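Local atomic coordinates of alkaline serine protease AL20 (Nesterenkonia abyssinica, PDB entry 3CP7), a protein that probably hydrolyses peptide bonds as a secreted, thermostable alkaline serine protease with a trypsin-like fold. Residues S24-A29 with G170-L175; T35-G40 with Y92-L97; C42-N47 with A80-R85; G86-D91 with T186-Y191; A116-R121 with G200-S205. All blocks are in the same frame, centred on the assembly; numbering follows the deposited sequence.

Interaction 1: S24-A29 with G170-L175; sequences SANIVA and GGPWFL
A buried packing contact without direct hydrogen bonds joins two sheets here: Ser-24 to Asn-26, on a strand of the N-terminal barrel, lie against Gly-170, Gly-171 and the start of strand 172-175 in the C-terminal sheet. CB of Asn-26 rests on the Pro-172 ring, 3.8 Å from CG, and the two side chains meet at about a right angle. With its chain stretched away from the backbone N (chi1 -173°), the Asn-26 amide reaches the edge of the Phe-174 ring, ND2 lying 3.6 Å from CE2 and the amide plane 77° from the ring. Its polar ends are used by others: OD1 by His-8, ND2 by Gln-183 and Ser-113. A leucine here is likely to leave these three without this polar partner. At the Ser-24 end, Gly-170 CA makes a CA-H...O contact with Ser-24 O at 3.3 Å. Gly-170, at positive phi, follows Ser-169, the probable nucleophile. By joining the two sheets, the contact belongs to the interface between halves typical of chymotrypsin-like proteases.

Interaction 2: T35-G40 with Y92-L97; sequences TVATAG and YAFAVL
Val-36 and Ala-95 form the apolar centre of an antiparallel strand pair in the N-terminal beta barrel of this trypsin-like fold, CG2 of the valine lying 3.8 Å from CB of the alanine. The same branch stands between the backbone N and carbonyl carbon of Val-36, while CG1, opposite the carbonyl carbon (chi1 -64°), meets Leu-97 CD1 at 4.0 Å. Phe-57, from strand 55-59, touches both Val-36 and Leu-97 on this face. Thr-38 and Ala-93 continue it, the alanine methyl packing on Gly-40 CA. The other face carries Thr-35, Ala-37, Phe-94 and Val-96. There the Phe-94 ring sets CE1 against Ala-37 CB at 3.8 Å, and Phe-94 CB meets Thr-35 CG2; helix 205-214 covers the ring through Asn-210 and Ala-214. The polar part is the backbone, which forms two hydrogen-bonded pairs. Val-36 N to Ala-95 O is nearly straight (173°), and its return bond from Ala-95 N also lies in the carbonyl plane. The threonine hydroxyls are used by other parts of the chain: Thr-35 OG1 bonds Asn-32, and Thr-38 OG1 bonds Ser-24 O. Near Gly-40, just before the probable catalytic His-41, the ladder distorts: Ala-93 N reaches Thr-38 O at 3.0 Å from above the carbonyl plane, with the N-H bent to 136°.

Interaction 3: C42-N47 with A80-R85; sequences CLHDGN and AEWANR
His-44 to Asn-47, in the loop after the probable catalytic His-41, lean on the short helix 80-85, chiefly on Trp-82 and Ala-83. Trp-82 NE1 donates to His-44 O at 3.0 Å, almost straight (174°); the oxygen lies in the indole plane, whereas the donor stands above the carbonyl plane. Gly-46 CA lies over the rim of one indole face and also approaches Trp-82 O at 3.4 Å. With CG trans to N (chi1 -169°), the His-44 ring swings over helix 80-85, and the Ala-83 methyl sits squarely over its face, 4.0 Å from the centroid, as a CH-pi contact. Gly-46 N donates to His-44 ND1 at 2.9 Å, fixing the ring's rotation. A disulfide ties Cys-42 to Cys-23. Helix 80-85 also meets the second subunit: Asn-84 bonds it, and Arg-85 makes salt bridges to Glu-75 of that chain and, through NH1, to Asp-87 of its own. Because ND1 accepts from an N-H, any proton on a neutral His-44 would be expected on NE2.

Interaction 4: G86-D91 with T186-Y191; sequences GDFEHD and TNSYGY
Asp-91, the probable acid of a chymotrypsin-like catalytic triad, meets Ser-188 in the tightly packed part of this contact. Ser-188 OG donates to Asp-91 OD1 at 2.7 Å, arriving on the anti side and 17° out of the carboxylate plane. Both side chains point their outer atoms away from their own backbone N (chi1 -173° for Asp-91), which carries carboxylate and hydroxyl toward each other. OD1 also takes a hydrogen bond from His-41 ND1, so two donors grip one oxygen, and Ser-188 probably serves as a second-shell residue, as the corresponding serine does in chymotrypsin-like proteases. With an alanine here in place of Asp-91, Ser-188 OG and His-41 ND1 would probably both lose their common acceptor. Nearby, Thr-186 CG2 packs on Asp-91 O at 3.5 Å. The looser side is aromatic and lies toward solvent. Exposed Phe-88, on a 3-10 turn begun by the Asx turn of Asp-87, leans across Tyr-189 with planes at 53° and centroids 4.8 Å apart, the two rings meeting obliquely. The Trp-82 indole also meets the Phe-88 ring edge-to-face. Ser-188 and Tyr-189 form a classic beta bulge opposite Phe-199. Where the two parts join, Phe-88 CD2 touches Tyr-189 CD1 at 3.5 Å and Ser-188 OG at 3.7 Å.

Interaction 5: A116-R121 with G200-S205; sequences AFNQPR and GPYFGS
Tyr-202 and Gln-119 make one of two direct hydrogen bonds between these loops: the phenol OH donates to Gln-119 O at 2.7 Å, with the oxygen in the ring plane at its edge. The extended first torsion of Tyr-202 (chi1 -176°) carries the ring to segment 116-121. The other bond runs from Asn-118 N to Phe-203 O at 2.8 Å, in the carbonyl plane. Within the turn, Gln-119 folds back and its NE2 donates to Phe-117 O at 2.9 Å. Three waters add a second layer. One links Asn-118 OD1 to Ser-205 N, at the start of helix 205-214; another joins the same OD1 to Tyr-202 OH; the third lies between Gln-119 N and Phe-203 O. Apolar contact comes from Phe-117 and Phe-203, whose rings are nearly parallel (20°) yet slid so far that they barely overlap, CE1 of the first touching CD2 of the second at 3.9 Å. Arg-121, bent at its third torsion, lays NH1 3.8 Å from Tyr-202 CD2, its guanidinium tilted 41° to the ring; its charge is directed to the carbonyls of Ser-156 and Thr-157. The arrangement joins the linker between the two barrels to the lead-in of the C-terminal helix, an element of chymotrypsin-like proteases.

Overall arrangement
Interactions 1 and 2 form the core and share the N-terminal barrel, where strands 19-27 and 35-38 are neighbours: interaction 2 is a hydrogen-bonded ladder inside it, interaction 1 side-chain packing between it and the C-terminal sheet. Interaction 4 also bridges the two halves, but through a carboxylate-hydroxyl hydrogen bond; Asp-91 there, with His-41 between segments 35-40 and 42-47 and Ser-169 just before segment 170-175, fits a catalytic triad. Interactions 3 and 5 lie farther out, their centres about 14 Å from the chain centre. Interaction 3 sets a loop on helix 80-85 through one indole hydrogen bond and ring contacts, beside the second subunit; interaction 5 joins two loops by two hydrogen bonds and bridging waters.

Interaction 1: S24-A29 with G170-L175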
# COMPACT_ATOMS: atom_id res chain seq x y z
N SER A 24 -13.42 -6.82 -12.77
CA SER A 24 -14.65 -6.18 -12.31
C SER A 24 -14.30 -5.42 -11.03
O SER A 24 -13.24 -5.63 -10.44
CB SER A 24 -15.71 -7.25 -12.04
OG SER A 24 -15.99 -8.03 -13.20
N ALA A 25 -15.20 -4.53 -10.61
CA ALA A 25 -15.01 -3.78 -9.38
C ALA A 25 -16.33 -3.19 -8.91
O ALA A 25 -17.35 -3.34 -9.58
CB ALA A 25 -13.98 -2.67 -9.58
N ASN A 26 -16.30 -2.50 -7.78
CA ASN A 26 -17.51 -1.98 -7.19
C ASN A 26 -17.25 -0.72 -6.39
O ASN A 26 -16.34 -0.69 -5.59
CB ASN A 26 -18.14 -3.05 -6.29
CG ASN A 26 -19.51 -2.65 -5.76
OD1 ASN A 26 -20.43 -2.37 -6.53
ND2 ASN A 26 -19.65 -2.62 -4.43
N ILE A 27 -18.07 0.31 -6.60
CA ILE A 27 -17.96 1.54 -5.81
C ILE A 27 -18.41 1.27 -4.38
O ILE A 27 -19.55 0.86 -4.13
CB ILE A 27 -18.81 2.71 -6.38
CG1 ILE A 27 -18.48 2.97 -7.85
CG2 ILE A 27 -18.60 3.97 -5.54
CD1 ILE A 27 -19.43 3.97 -8.53
N VAL A 28 -17.50 1.51 -3.43
CA VAL A 28 -17.80 1.38 -2.01
C VAL A 28 -17.80 2.77 -1.38
O VAL A 28 -17.04 3.65 -1.79
CB VAL A 28 -16.82 0.43 -1.27
CG1 VAL A 28 -17.09 -1.02 -1.71
CG2 VAL A 28 -15.34 0.83 -1.48
N ALA A 29 -18.69 2.97 -0.40
CA ALA A 29 -18.81 4.28 0.25
C ALA A 29 -17.45 4.71 0.78
O ALA A 29 -16.78 3.93 1.44
CB ALA A 29 -19.81 4.22 1.36
N GLY A 170 -12.40 -9.50 -9.00
CA GLY A 170 -12.57 -8.15 -8.49
C GLY A 170 -14.01 -7.78 -8.25
O GLY A 170 -14.28 -6.80 -7.57
N GLY A 171 -14.94 -8.56 -8.82
CA GLY A 171 -16.37 -8.30 -8.62
C GLY A 171 -16.77 -8.49 -7.17
O GLY A 171 -16.13 -9.24 -6.44
N PRO A 172 -17.80 -7.77 -6.72
CA PRO A 172 -18.15 -7.76 -5.31
C PRO A 172 -18.90 -9.00 -4.83
O PRO A 172 -19.71 -9.57 -5.58
CB PRO A 172 -19.07 -6.54 -5.19
CG PRO A 172 -19.72 -6.46 -6.55
CD PRO A 172 -18.64 -6.86 -7.52
N TRP A 173 -18.63 -9.40 -3.59
CA TRP A 173 -19.52 -10.31 -2.85
C TRP A 173 -20.32 -9.47 -1.88
O TRP A 173 -19.75 -8.79 -1.02
CB TRP A 173 -18.71 -11.30 -2.03
CG TRP A 173 -18.01 -12.38 -2.78
CD1 TRP A 173 -17.58 -12.36 -4.10
CD2 TRP A 173 -17.59 -13.64 -2.24
NE1 TRP A 173 -16.97 -13.57 -4.40
CE2 TRP A 173 -16.94 -14.35 -3.28
CE3 TRP A 173 -17.72 -14.25 -0.98
CZ2 TRP A 173 -16.42 -15.64 -3.09
CZ3 TRP A 173 -17.19 -15.52 -0.79
CH2 TRP A 173 -16.55 -16.20 -1.84
N PHE A 174 -21.64 -9.52 -2.00
CA PHE A 174 -22.52 -8.83 -1.06
C PHE A 174 -23.14 -9.84 -0.11
O PHE A 174 -23.58 -10.92 -0.53
CB PHE A 174 -23.64 -8.10 -1.80
CG PHE A 174 -23.15 -7.07 -2.78
CD1 PHE A 174 -23.36 -7.22 -4.14
CD2 PHE A 174 -22.48 -5.95 -2.32
CE1 PHE A 174 -22.91 -6.25 -5.03
CE2 PHE A 174 -22.02 -4.98 -3.21
CZ PHE A 174 -22.24 -5.12 -4.56
N LEU A 175 -23.14 -9.49 1.17
CA LEU A 175 -23.89 -10.27 2.15
C LEU A 175 -25.37 -10.28 1.77
O LEU A 175 -25.94 -9.24 1.44
CB LEU A 175 -23.69 -9.69 3.55
CG LEU A 175 -22.28 -9.95 4.09
CD1 LEU A 175 -21.93 -8.99 5.22
CD2 LEU A 175 -22.14 -11.39 4.54

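Interaction 2: T35-G40 with Y92-L97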
# COMPACT_ATOMS: atom_id res chain seq x y z
N THR A 35 -13.60 5.69 -4.54
CA THR A 35 -12.97 4.40 -4.26
C THR A 35 -13.79 3.22 -4.75
O THR A 35 -14.98 3.09 -4.41
CB THR A 35 -12.67 4.26 -2.76
OG1 THR A 35 -11.80 5.31 -2.35
CG2 THR A 35 -11.95 2.94 -2.45
N VAL A 36 -13.13 2.35 -5.52
CA VAL A 36 -13.70 1.05 -5.88
C VAL A 36 -12.91 -0.09 -5.25
O VAL A 36 -11.67 -0.05 -5.16
CB VAL A 36 -13.83 0.83 -7.41
CG1 VAL A 36 -14.81 1.83 -8.02
CG2 VAL A 36 -12.47 0.92 -8.11
N ALA A 37 -13.64 -1.12 -4.82
CA ALA A 37 -13.04 -2.36 -4.34
C ALA A 37 -12.85 -3.29 -5.52
O ALA A 37 -13.71 -3.39 -6.41
CB ALA A 37 -13.95 -3.01 -3.33
N THR A 38 -11.72 -3.98 -5.51
CA THR A 38 -11.43 -4.96 -6.54
C THR A 38 -10.47 -6.01 -5.97
O THR A 38 -10.24 -6.05 -4.75
CB THR A 38 -10.88 -4.26 -7.82
OG1 THR A 38 -10.85 -5.20 -8.90
CG2 THR A 38 -9.48 -3.68 -7.61
N ALA A 39 -9.95 -6.88 -6.83
CA ALA A 39 -8.94 -7.87 -6.41
C ALA A 39 -7.55 -7.28 -6.56
O ALA A 39 -7.29 -6.48 -7.46
CB ALA A 39 -9.06 -9.15 -7.23
N GLY A 40 -6.64 -7.69 -5.69
CA GLY A 40 -5.24 -7.29 -5.82
C GLY A 40 -4.68 -7.62 -7.19
O GLY A 40 -3.99 -6.79 -7.79
N TYR A 92 -7.15 -8.65 -2.28
CA TYR A 92 -8.11 -7.55 -2.36
C TYR A 92 -7.33 -6.25 -2.52
O TYR A 92 -6.12 -6.18 -2.22
CB TYR A 92 -9.02 -7.49 -1.11
CG TYR A 92 -8.25 -7.55 0.18
CD1 TYR A 92 -8.20 -8.73 0.93
CD2 TYR A 92 -7.54 -6.44 0.66
CE1 TYR A 92 -7.47 -8.80 2.12
CE2 TYR A 92 -6.80 -6.50 1.83
CZ TYR A 92 -6.76 -7.69 2.56
OH TYR A 92 -6.02 -7.76 3.72
N ALA A 93 -8.02 -5.22 -2.99
CA ALA A 93 -7.38 -3.95 -3.28
C ALA A 93 -8.43 -2.91 -3.52
O ALA A 93 -9.61 -3.21 -3.65
CB ALA A 93 -6.47 -4.08 -4.50
N PHE A 94 -7.98 -1.66 -3.60
CA PHE A 94 -8.87 -0.55 -3.87
C PHE A 94 -8.23 0.33 -4.91
O PHE A 94 -7.00 0.51 -4.89
CB PHE A 94 -9.15 0.23 -2.58
CG PHE A 94 -9.78 -0.61 -1.51
CD1 PHE A 94 -11.16 -0.77 -1.47
CD2 PHE A 94 -8.99 -1.32 -0.60
CE1 PHE A 94 -11.76 -1.59 -0.52
CE2 PHE A 94 -9.57 -2.14 0.34
CZ PHE A 94 -10.96 -2.29 0.37
N ALA A 95 -9.03 0.88 -5.81
CA ALA A 95 -8.52 1.87 -6.76
C ALA A 95 -9.23 3.18 -6.49
O ALA A 95 -10.46 3.23 -6.37
CB ALA A 95 -8.73 1.41 -8.20
N VAL A 96 -8.43 4.24 -6.38
CA VAL A 96 -8.95 5.58 -6.20
C VAL A 96 -8.96 6.27 -7.56
O VAL A 96 -7.92 6.40 -8.21
CB VAL A 96 -8.11 6.37 -5.20
CG1 VAL A 96 -8.71 7.76 -4.97
CG2 VAL A 96 -8.00 5.61 -3.88
N LEU A 97 -10.16 6.67 -7.99
CA LEU A 97 -10.38 7.16 -9.34
C LEU A 97 -10.28 8.66 -9.46
O LEU A 97 -10.38 9.40 -8.49
CB LEU A 97 -11.73 6.66 -9.88
CG LEU A 97 -11.98 5.15 -9.76
CD1 LEU A 97 -13.36 4.80 -10.28
CD2 LEU A 97 -10.90 4.29 -10.46

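Interaction 3: C42-N47 with A80-R85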
# COMPACT_ATOMS: atom_id res chain seq x y z
N CYS A 42 -6.05 -7.67 -9.95
CA CYS A 42 -6.61 -6.81 -11.00
C CYS A 42 -5.88 -5.48 -11.09
O CYS A 42 -6.15 -4.69 -12.00
CB CYS A 42 -8.09 -6.53 -10.74
SG CYS A 42 -9.15 -8.00 -10.89
N LEU A 43 -4.97 -5.20 -10.16
CA LEU A 43 -4.21 -3.95 -10.25
C LEU A 43 -2.72 -4.07 -9.94
O LEU A 43 -1.99 -3.08 -10.05
CB LEU A 43 -4.88 -2.81 -9.46
CG LEU A 43 -5.27 -3.02 -8.00
CD1 LEU A 43 -4.01 -3.19 -7.13
CD2 LEU A 43 -6.12 -1.85 -7.53
N HIS A 44 -2.26 -5.28 -9.60
CA HIS A 44 -0.85 -5.50 -9.33
C HIS A 44 -0.47 -6.94 -9.64
O HIS A 44 -1.24 -7.86 -9.33
CB HIS A 44 -0.51 -5.15 -7.87
CG HIS A 44 0.96 -5.10 -7.60
ND1 HIS A 44 1.72 -6.24 -7.44
CD2 HIS A 44 1.82 -4.06 -7.50
CE1 HIS A 44 2.98 -5.90 -7.23
NE2 HIS A 44 3.07 -4.58 -7.27
N ASP A 45 0.71 -7.13 -10.23
CA ASP A 45 1.17 -8.45 -10.68
C ASP A 45 1.33 -9.48 -9.56
O ASP A 45 1.22 -10.69 -9.79
CB ASP A 45 2.54 -8.35 -11.38
CG ASP A 45 2.53 -7.54 -12.67
OD1 ASP A 45 1.48 -7.43 -13.35
OD2 ASP A 45 3.61 -7.02 -13.02
N GLY A 46 1.61 -9.00 -8.35
CA GLY A 46 2.03 -9.89 -7.27
C GLY A 46 3.54 -10.01 -7.22
O GLY A 46 4.25 -9.15 -7.74
N ASN A 47 4.03 -11.09 -6.61
CA ASN A 47 5.45 -11.21 -6.26
C ASN A 47 6.43 -10.83 -7.38
O ASN A 47 6.43 -11.46 -8.45
CB ASN A 47 5.77 -12.60 -5.69
CG ASN A 47 7.09 -12.63 -4.91
OD1 ASN A 47 7.84 -11.65 -4.89
ND2 ASN A 47 7.36 -13.75 -4.26
N ALA A 80 -0.49 -5.35 1.06
CA ALA A 80 0.95 -5.61 1.14
C ALA A 80 1.26 -7.05 0.83
O ALA A 80 2.25 -7.33 0.16
CB ALA A 80 1.45 -5.27 2.51
N GLU A 81 0.44 -7.96 1.32
CA GLU A 81 0.75 -9.39 1.16
C GLU A 81 0.55 -9.83 -0.29
O GLU A 81 1.30 -10.68 -0.78
CB GLU A 81 -0.11 -10.23 2.09
CG GLU A 81 0.04 -9.90 3.57
CD GLU A 81 -0.91 -8.81 4.07
OE1 GLU A 81 -1.06 -8.69 5.32
OE2 GLU A 81 -1.50 -8.09 3.25
N TRP A 82 -0.44 -9.27 -0.97
CA TRP A 82 -0.58 -9.54 -2.40
C TRP A 82 0.62 -9.00 -3.19
O TRP A 82 1.26 -9.74 -3.94
CB TRP A 82 -1.90 -9.01 -3.00
CG TRP A 82 -1.89 -9.30 -4.45
CD1 TRP A 82 -1.57 -8.45 -5.47
CD2 TRP A 82 -2.05 -10.59 -5.03
NE1 TRP A 82 -1.56 -9.13 -6.67
CE2 TRP A 82 -1.84 -10.45 -6.42
CE3 TRP A 82 -2.36 -11.86 -4.51
CZ2 TRP A 82 -1.94 -11.53 -7.30
CZ3 TRP A 82 -2.47 -12.94 -5.39
CH2 TRP A 82 -2.25 -12.76 -6.77
N ALA A 83 0.92 -7.72 -3.01
CA ALA A 83 2.00 -7.09 -3.79
C ALA A 83 3.35 -7.74 -3.59
O ALA A 83 4.13 -7.85 -4.54
CB ALA A 83 2.10 -5.61 -3.45
N ASN A 84 3.62 -8.15 -2.36
CA ASN A 84 4.94 -8.64 -2.01
C ASN A 84 5.10 -10.14 -2.23
O ASN A 84 6.20 -10.60 -2.50
CB ASN A 84 5.30 -8.24 -0.57
CG ASN A 84 5.65 -6.75 -0.43
OD1 ASN A 84 6.81 -6.38 -0.52
ND2 ASN A 84 4.63 -5.89 -0.19
N ARG A 85 4.01 -10.91 -2.11
CA ARG A 85 4.13 -12.37 -2.07
C ARG A 85 3.06 -13.12 -2.90
O ARG A 85 3.10 -14.34 -3.00
CB ARG A 85 4.13 -12.84 -0.60
CG ARG A 85 5.10 -12.04 0.33
CD ARG A 85 5.18 -12.54 1.78
NE ARG A 85 3.98 -12.28 2.59
CZ ARG A 85 2.96 -13.14 2.70
NH1 ARG A 85 1.92 -12.84 3.47
NH2 ARG A 85 2.99 -14.29 2.04

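Interaction 4: G86-D91 with T186-Y191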
# COMPACT_ATOMS: atom_id res chain seq x y z
N GLY A 86 2.10 -12.40 -3.49
CA GLY A 86 1.00 -13.05 -4.21
C GLY A 86 0.14 -13.89 -3.28
O GLY A 86 -0.38 -14.94 -3.68
N ASP A 87 -0.02 -13.43 -2.04
CA ASP A 87 -0.74 -14.16 -1.00
C ASP A 87 -2.24 -14.06 -1.25
O ASP A 87 -2.83 -12.99 -1.06
CB ASP A 87 -0.39 -13.53 0.35
CG ASP A 87 -1.01 -14.25 1.54
OD1 ASP A 87 -1.85 -15.17 1.37
OD2 ASP A 87 -0.64 -13.90 2.68
N PHE A 88 -2.86 -15.16 -1.64
CA PHE A 88 -4.29 -15.15 -1.94
C PHE A 88 -5.18 -14.86 -0.73
O PHE A 88 -6.34 -14.43 -0.90
CB PHE A 88 -4.74 -16.44 -2.65
CG PHE A 88 -4.39 -16.46 -4.12
CD1 PHE A 88 -3.31 -17.21 -4.58
CD2 PHE A 88 -5.12 -15.70 -5.02
CE1 PHE A 88 -2.99 -17.21 -5.94
CE2 PHE A 88 -4.80 -15.69 -6.39
CZ PHE A 88 -3.73 -16.46 -6.83
N GLU A 89 -4.66 -15.04 0.49
CA GLU A 89 -5.46 -14.63 1.65
C GLU A 89 -5.75 -13.13 1.63
O GLU A 89 -6.68 -12.67 2.31
CB GLU A 89 -4.80 -15.01 2.98
CG GLU A 89 -4.81 -16.50 3.26
CD GLU A 89 -4.43 -16.85 4.69
OE1 GLU A 89 -3.72 -16.06 5.34
OE2 GLU A 89 -4.86 -17.94 5.14
N HIS A 90 -4.96 -12.38 0.86
CA HIS A 90 -5.12 -10.92 0.80
C HIS A 90 -5.24 -10.42 -0.62
O HIS A 90 -4.76 -9.33 -0.94
CB HIS A 90 -3.99 -10.23 1.57
CG HIS A 90 -3.93 -10.65 3.00
ND1 HIS A 90 -4.75 -10.12 3.97
CD2 HIS A 90 -3.21 -11.62 3.62
CE1 HIS A 90 -4.51 -10.71 5.12
NE2 HIS A 90 -3.59 -11.64 4.93
N ASP A 91 -5.91 -11.18 -1.48
CA ASP A 91 -6.10 -10.75 -2.86
C ASP A 91 -7.28 -9.79 -2.95
O ASP A 91 -8.30 -10.08 -3.59
CB ASP A 91 -6.32 -11.94 -3.81
CG ASP A 91 -6.35 -11.52 -5.27
OD1 ASP A 91 -6.85 -12.29 -6.12
OD2 ASP A 91 -5.86 -10.41 -5.59
N THR A 186 -14.51 -10.26 -2.45
CA THR A 186 -14.32 -9.96 -3.84
C THR A 186 -14.05 -11.30 -4.55
O THR A 186 -13.49 -12.23 -3.93
CB THR A 186 -13.13 -8.96 -3.80
OG1 THR A 186 -13.50 -7.58 -4.04
CG2 THR A 186 -11.71 -9.49 -4.13
N ASN A 187 -14.48 -11.44 -5.81
CA ASN A 187 -14.10 -12.61 -6.60
C ASN A 187 -12.59 -12.62 -6.78
O ASN A 187 -12.04 -11.66 -7.29
CB ASN A 187 -14.73 -12.59 -7.99
CG ASN A 187 -16.25 -12.60 -7.95
OD1 ASN A 187 -16.87 -13.28 -7.12
ND2 ASN A 187 -16.86 -11.85 -8.86
N SER A 188 -11.93 -13.71 -6.39
CA SER A 188 -10.48 -13.76 -6.48
C SER A 188 -9.91 -14.88 -7.36
O SER A 188 -9.10 -14.60 -8.25
CB SER A 188 -9.86 -13.80 -5.08
OG SER A 188 -8.49 -14.15 -5.11
N TYR A 189 -10.32 -16.13 -7.14
CA TYR A 189 -9.71 -17.23 -7.86
C TYR A 189 -10.55 -18.49 -7.76
O TYR A 189 -11.45 -18.58 -6.94
CB TYR A 189 -8.29 -17.50 -7.32
CG TYR A 189 -8.26 -18.13 -5.95
CD1 TYR A 189 -8.22 -17.36 -4.80
CD2 TYR A 189 -8.25 -19.52 -5.81
CE1 TYR A 189 -8.20 -17.94 -3.53
CE2 TYR A 189 -8.24 -20.12 -4.56
CZ TYR A 189 -8.19 -19.32 -3.42
OH TYR A 189 -8.18 -19.89 -2.16
N GLY A 190 -10.23 -19.45 -8.63
CA GLY A 190 -10.69 -20.83 -8.44
C GLY A 190 -9.50 -21.77 -8.43
O GLY A 190 -8.35 -21.34 -8.60
N TYR A 191 -9.79 -23.06 -8.23
CA TYR A 191 -8.78 -24.09 -8.38
C TYR A 191 -9.06 -24.90 -9.63
O TYR A 191 -10.21 -25.19 -9.95
CB TYR A 191 -8.79 -25.04 -7.18
CG TYR A 191 -8.38 -24.41 -5.87
CD1 TYR A 191 -7.08 -23.99 -5.65
CD2 TYR A 191 -9.30 -24.28 -4.84
CE1 TYR A 191 -6.71 -23.41 -4.43
CE2 TYR A 191 -8.94 -23.70 -3.62
CZ TYR A 191 -7.64 -23.26 -3.42
OH TYR A 191 -7.26 -22.69 -2.22

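Interaction 5: A116-R121 with G200-S205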
# COMPACT_ATOMS: atom_id res chain seq x y z
N ALA A 116 -18.19 -4.08 4.79
CA ALA A 116 -18.16 -4.67 6.13
C ALA A 116 -16.93 -5.55 6.31
O ALA A 116 -16.46 -6.20 5.36
CB ALA A 116 -19.43 -5.50 6.39
N PHE A 117 -16.42 -5.58 7.53
CA PHE A 117 -15.22 -6.34 7.88
C PHE A 117 -15.45 -7.11 9.16
O PHE A 117 -16.35 -6.77 9.97
CB PHE A 117 -14.03 -5.40 8.07
CG PHE A 117 -13.85 -4.44 6.93
CD1 PHE A 117 -13.15 -4.82 5.79
CD2 PHE A 117 -14.41 -3.16 6.98
CE1 PHE A 117 -13.00 -3.95 4.72
CE2 PHE A 117 -14.24 -2.28 5.92
CZ PHE A 117 -13.53 -2.66 4.80
N ASN A 118 -14.63 -8.14 9.37
CA ASN A 118 -14.69 -8.93 10.60
C ASN A 118 -16.08 -9.46 10.89
O ASN A 118 -16.57 -9.42 12.03
CB ASN A 118 -14.09 -8.16 11.78
CG ASN A 118 -12.59 -7.98 11.62
OD1 ASN A 118 -11.87 -8.95 11.40
ND2 ASN A 118 -12.13 -6.75 11.71
N GLN A 119 -16.70 -9.97 9.83
CA GLN A 119 -18.01 -10.60 9.90
C GLN A 119 -17.84 -12.12 10.02
O GLN A 119 -16.77 -12.64 9.76
CB GLN A 119 -18.81 -10.24 8.65
CG GLN A 119 -19.03 -8.74 8.49
CD GLN A 119 -19.79 -8.14 9.66
OE1 GLN A 119 -20.91 -8.56 9.95
NE2 GLN A 119 -19.19 -7.17 10.32
N PRO A 120 -18.91 -12.83 10.43
CA PRO A 120 -18.78 -14.28 10.52
C PRO A 120 -18.39 -14.94 9.20
O PRO A 120 -18.70 -14.41 8.12
CB PRO A 120 -20.19 -14.73 10.94
CG PRO A 120 -20.75 -13.56 11.65
CD PRO A 120 -20.24 -12.38 10.87
N ARG A 121 -17.71 -16.07 9.30
CA ARG A 121 -17.50 -16.96 8.17
C ARG A 121 -18.78 -17.73 7.87
O ARG A 121 -19.66 -17.87 8.73
CB ARG A 121 -16.36 -17.93 8.48
CG ARG A 121 -15.02 -17.23 8.71
CD ARG A 121 -13.89 -18.22 9.01
NE ARG A 121 -13.51 -19.03 7.85
CZ ARG A 121 -12.75 -18.60 6.84
NH1 ARG A 121 -12.29 -17.36 6.84
NH2 ARG A 121 -12.47 -19.39 5.81
N GLY A 200 -13.02 -16.12 -2.49
CA GLY A 200 -12.83 -14.72 -2.18
C GLY A 200 -12.16 -14.59 -0.83
O GLY A 200 -12.39 -15.41 0.06
N PRO A 201 -11.33 -13.56 -0.66
CA PRO A 201 -10.58 -13.43 0.58
C PRO A 201 -11.45 -13.01 1.77
O PRO A 201 -12.47 -12.32 1.59
CB PRO A 201 -9.55 -12.34 0.26
CG PRO A 201 -10.26 -11.48 -0.78
CD PRO A 201 -10.99 -12.49 -1.63
N TYR A 202 -11.02 -13.39 2.96
CA TYR A 202 -11.71 -12.93 4.16
C TYR A 202 -11.48 -11.43 4.35
O TYR A 202 -10.34 -10.96 4.34
CB TYR A 202 -11.27 -13.73 5.40
CG TYR A 202 -12.03 -13.33 6.63
CD1 TYR A 202 -11.45 -12.51 7.59
CD2 TYR A 202 -13.35 -13.75 6.82
CE1 TYR A 202 -12.16 -12.12 8.72
CE2 TYR A 202 -14.06 -13.37 7.95
CZ TYR A 202 -13.45 -12.56 8.90
OH TYR A 202 -14.16 -12.17 10.01
N PHE A 203 -12.56 -10.68 4.54
CA PHE A 203 -12.43 -9.25 4.82
C PHE A 203 -12.26 -9.06 6.33
O PHE A 203 -13.24 -8.97 7.08
CB PHE A 203 -13.64 -8.47 4.29
CG PHE A 203 -13.47 -7.93 2.88
CD1 PHE A 203 -12.57 -8.48 1.95
CD2 PHE A 203 -14.26 -6.86 2.47
CE1 PHE A 203 -12.44 -7.94 0.65
CE2 PHE A 203 -14.15 -6.34 1.16
CZ PHE A 203 -13.24 -6.88 0.27
N GLY A 204 -11.00 -9.03 6.76
CA GLY A 204 -10.67 -8.87 8.16
C GLY A 204 -10.06 -7.52 8.45
O GLY A 204 -10.34 -6.54 7.74
N SER A 205 -9.18 -7.46 9.44
CA SER A 205 -8.58 -6.19 9.84
C SER A 205 -7.58 -5.66 8.80
O SER A 205 -7.38 -4.44 8.70
CB SER A 205 -7.91 -6.31 11.20
OG SER A 205 -6.97 -7.37 11.22
O HOH W 1 -9.24 -9.77 11.16
O HOH W 2 -12.58 -11.48 12.46
O HOH W 3 -15.63 -10.34 7.22